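Local coordinates for putative cell adhesion protein (PDB 4GPV), which is a FimA-like fimbrial subunit of a human gut bacterium that probably assembles into pili and mediates cell adhesion, at residues K165-N170 and T302-G307. Numbering follows the deposited sequence.
Sequences KDNRKN and TVTLNG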
ATOM      1  N   LYS A 165       4.749 -15.643  16.060  1.00 20.15           N
ATOM      2  CA  LYS A 165       5.362 -16.777  16.780  1.00 20.91           C
ATOM      3  C   LYS A 165       4.845 -16.673  18.188  1.00 25.85           C
ATOM      4  O   LYS A 165       5.274 -15.790  18.935  1.00 25.09           O
ATOM      5  CB  LYS A 165       6.894 -16.744  16.693  1.00 24.21           C
ATOM      6  CG  LYS A 165       7.356 -16.968  15.268  1.00 25.46           C
ATOM      7  CD  LYS A 165       8.831 -16.776  15.087  1.00 36.72           C
ATOM      8  CE  LYS A 165       9.171 -16.900  13.629  1.00 48.02           C
ATOM      9  NZ  LYS A 165      10.634 -17.065  13.409  1.00 67.13           N
ATOM     10  N   ASP A 166       3.845 -17.503  18.527  1.00 23.74           N
ATOM     11  CA  ASP A 166       3.173 -17.412  19.801  1.00 23.19           C
ATOM     12  C   ASP A 166       3.748 -18.389  20.829  1.00 27.65           C
ATOM     13  O   ASP A 166       3.498 -19.596  20.745  1.00 28.35           O
ATOM     14  CB  ASP A 166       1.665 -17.628  19.645  1.00 24.07           C
ATOM     15  CG  ASP A 166       0.903 -17.278  20.918  1.00 32.29           C
ATOM     16  OD1 ASP A 166       1.532 -16.728  21.862  1.00 30.95           O
ATOM     17  OD2 ASP A 166      -0.311 -17.540  20.973  1.00 34.48           O
ATOM     18  N   ASN A 167       4.463 -17.843  21.845  1.00 24.67           N
ATOM     19  CA  ASN A 167       5.080 -18.621  22.919  1.00 26.13           C
ATOM     20  C   ASN A 167       4.401 -18.332  24.254  1.00 30.15           C
ATOM     21  O   ASN A 167       4.943 -18.654  25.314  1.00 31.31           O
ATOM     22  CB  ASN A 167       6.591 -18.362  23.012  1.00 28.79           C
ATOM     23  CG  ASN A 167       7.353 -18.769  21.779  1.00 41.60           C
ATOM     24  OD1 ASN A 167       6.951 -19.661  21.021  1.00 33.63           O
ATOM     25  ND2 ASN A 167       8.483 -18.128  21.564  1.00 36.24           N
ATOM     26  N   ARG A 168       3.216 -17.706  24.204  1.00 26.14           N
ATOM     27  CA  ARG A 168       2.444 -17.452  25.423  1.00 25.66           C
ATOM     28  C   ARG A 168       1.878 -18.783  25.916  1.00 32.24           C
ATOM     29  O   ARG A 168       1.542 -19.641  25.103  1.00 33.15           O
ATOM     30  CB  ARG A 168       1.311 -16.436  25.177  1.00 24.64           C
ATOM     31  CG  ARG A 168       1.766 -15.006  24.875  1.00 23.36           C
ATOM     32  CD  ARG A 168       0.622 -14.132  24.352  1.00 27.33           C
ATOM     33  NE  ARG A 168       0.075 -14.701  23.112  1.00 29.90           N
ATOM     34  CZ  ARG A 168      -1.046 -14.314  22.515  1.00 39.68           C
ATOM     35  NH1 ARG A 168      -1.774 -13.326  23.024  1.00 27.76           N
ATOM     36  NH2 ARG A 168      -1.442 -14.904  21.397  1.00 28.87           N
ATOM     37  N   LYS A 169       1.796 -18.955  27.229  1.00 30.74           N
ATOM     38  CA  LYS A 169       1.269 -20.186  27.806  1.00 31.75           C
ATOM     39  C   LYS A 169       0.036 -19.880  28.613  1.00 36.51           C
ATOM     40  O   LYS A 169      -0.077 -18.783  29.151  1.00 35.17           O
ATOM     41  CB  LYS A 169       2.327 -20.852  28.723  1.00 35.95           C
ATOM     42  CG  LYS A 169       3.645 -21.215  28.042  1.00 52.86           C
ATOM     43  CD  LYS A 169       4.611 -21.923  29.009  1.00 60.66           C
ATOM     44  CE  LYS A 169       5.278 -20.995  30.001  1.00 71.99           C
ATOM     45  NZ  LYS A 169       6.252 -21.711  30.858  1.00 83.48           N
ATOM     46  N   ASN A 170      -0.849 -20.877  28.767  1.00 35.27           N
ATOM     47  CA  ASN A 170      -2.043 -20.801  29.614  1.00 35.71           C
ATOM     48  C   ASN A 170      -2.878 -19.547  29.336  1.00 36.08           C
ATOM     49  O   ASN A 170      -3.190 -18.781  30.261  1.00 35.86           O
ATOM     50  CB  ASN A 170      -1.638 -20.854  31.085  1.00 39.98           C
ATOM     51  CG  ASN A 170      -0.770 -22.034  31.456  1.00 55.81           C
ATOM     52  OD1 ASN A 170      -0.961 -23.166  30.990  1.00 43.51           O
ATOM     53  ND2 ASN A 170       0.220 -21.780  32.289  1.00 46.65           N
ATOM     54  N   THR A 302       7.727  -9.800  12.028  1.00 19.43           N
ATOM     55  CA  THR A 302       7.662 -11.032  12.845  1.00 19.52           C
ATOM     56  C   THR A 302       7.469 -10.613  14.284  1.00 23.53           C
ATOM     57  O   THR A 302       8.270  -9.857  14.822  1.00 22.92           O
ATOM     58  CB  THR A 302       8.906 -11.906  12.655  1.00 24.87           C
ATOM     59  OG1 THR A 302       9.188 -12.026  11.266  1.00 28.63           O
ATOM     60  CG2 THR A 302       8.764 -13.293  13.304  1.00 27.06           C
ATOM     61  N   VAL A 303       6.387 -11.088  14.908  1.00 21.47           N
ATOM     62  CA  VAL A 303       6.047 -10.754  16.291  1.00 20.45           C
ATOM     63  C   VAL A 303       6.161 -12.045  17.093  1.00 24.47           C
ATOM     64  O   VAL A 303       5.471 -13.017  16.756  1.00 22.21           O
ATOM     65  CB  VAL A 303       4.608 -10.171  16.353  1.00 24.44           C
ATOM     66  CG1 VAL A 303       4.216  -9.820  17.798  1.00 25.23           C
ATOM     67  CG2 VAL A 303       4.467  -8.948  15.440  1.00 25.20           C
ATOM     68  N   THR A 304       7.069 -12.083  18.087  1.00 22.41           N
ATOM     69  CA  THR A 304       7.244 -13.232  18.970  1.00 22.01           C
ATOM     70  C   THR A 304       6.647 -12.806  20.288  1.00 27.40           C
ATOM     71  O   THR A 304       7.127 -11.841  20.892  1.00 26.91           O
ATOM     72  CB  THR A 304       8.719 -13.671  19.066  1.00 28.91           C
ATOM     73  OG1 THR A 304       9.175 -13.979  17.752  1.00 31.42           O
ATOM     74  CG2 THR A 304       8.923 -14.899  19.969  1.00 31.49           C
ATOM     75  N   LEU A 305       5.637 -13.550  20.748  1.00 25.51           N
ATOM     76  CA  LEU A 305       4.958 -13.281  22.016  1.00 24.81           C
ATOM     77  C   LEU A 305       5.329 -14.305  23.065  1.00 28.00           C
ATOM     78  O   LEU A 305       5.418 -15.475  22.733  1.00 27.21           O
ATOM     79  CB  LEU A 305       3.451 -13.362  21.769  1.00 24.94           C
ATOM     80  CG  LEU A 305       2.896 -12.431  20.702  1.00 28.54           C
ATOM     81  CD1 LEU A 305       1.420 -12.628  20.565  1.00 29.13           C
ATOM     82  CD2 LEU A 305       3.228 -10.964  21.026  1.00 31.93           C
ATOM     83  N   ASN A 306       5.520 -13.898  24.315  1.00 25.11           N
ATOM     84  CA  ASN A 306       5.780 -14.893  25.354  1.00 26.21           C
ATOM     85  C   ASN A 306       5.174 -14.425  26.675  1.00 30.75           C
ATOM     86  O   ASN A 306       4.628 -13.316  26.744  1.00 30.17           O
ATOM     87  CB  ASN A 306       7.278 -15.257  25.472  1.00 32.94           C
ATOM     88  CG  ASN A 306       8.113 -14.338  26.327  1.00 57.97           C
ATOM     89  OD1 ASN A 306       7.978 -13.126  26.268  1.00 49.47           O
ATOM     90  ND2 ASN A 306       9.039 -14.895  27.101  1.00 56.29           N
ATOM     91  N   GLY A 307       5.210 -15.306  27.660  1.00 28.33           N
ATOM     92  CA  GLY A 307       4.668 -15.063  28.990  1.00 29.02           C
ATOM     93  C   GLY A 307       3.605 -16.063  29.391  1.00 34.29           C
ATOM     94  O   GLY A 307       2.885 -16.594  28.540  1.00 33.82           O
TER
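R168 and L305 run alongside each other, their ends turned to the same side of a parallel β-strand pair in the C-terminal, probably transthyretin-like, β-domain of this FimA-type subunit. Strand 146-169 runs beside strand 297-306, which pairs on its other side with strand 329-343; K165 N bonds to V303 O and L305 N to K165 O, so K165 bridges two residues of its neighbour, as in a parallel ladder. The methyl CD1 of L305 sits over one face of the R168 guanidinium, 3.5 Å from NE, near the rim of the flat group; a leucine suits this place because its aliphatic branch covers the charged plane while leaving the edge for polar partners. There R168 grips D166 side-on, NE to OD1 (2.8 Å, nearly straight) and NH2 to OD2, with the carboxylate turned so that both oxygens are met from above its plane. With CG anti to the backbone N (chi1 -169°), D166 also brings OD1 to R168 N, closing an Asx turn; the two donors approach OD1 from opposite faces of the carboxylate. R168 NH2 also forms a salt bridge with D180 OD2. A leucine in place of R168 would probably leave the D166 carboxylate without its paired charge and end the bridge to D180. On the opposite sheet face, the extended K165 chain lays CE 3.6 Å from T302 CG2 and carries NZ past it to a hydrogen bond with S243 OG. Farther along, N167 ND2 rests 3.6 Å from T304 CG2.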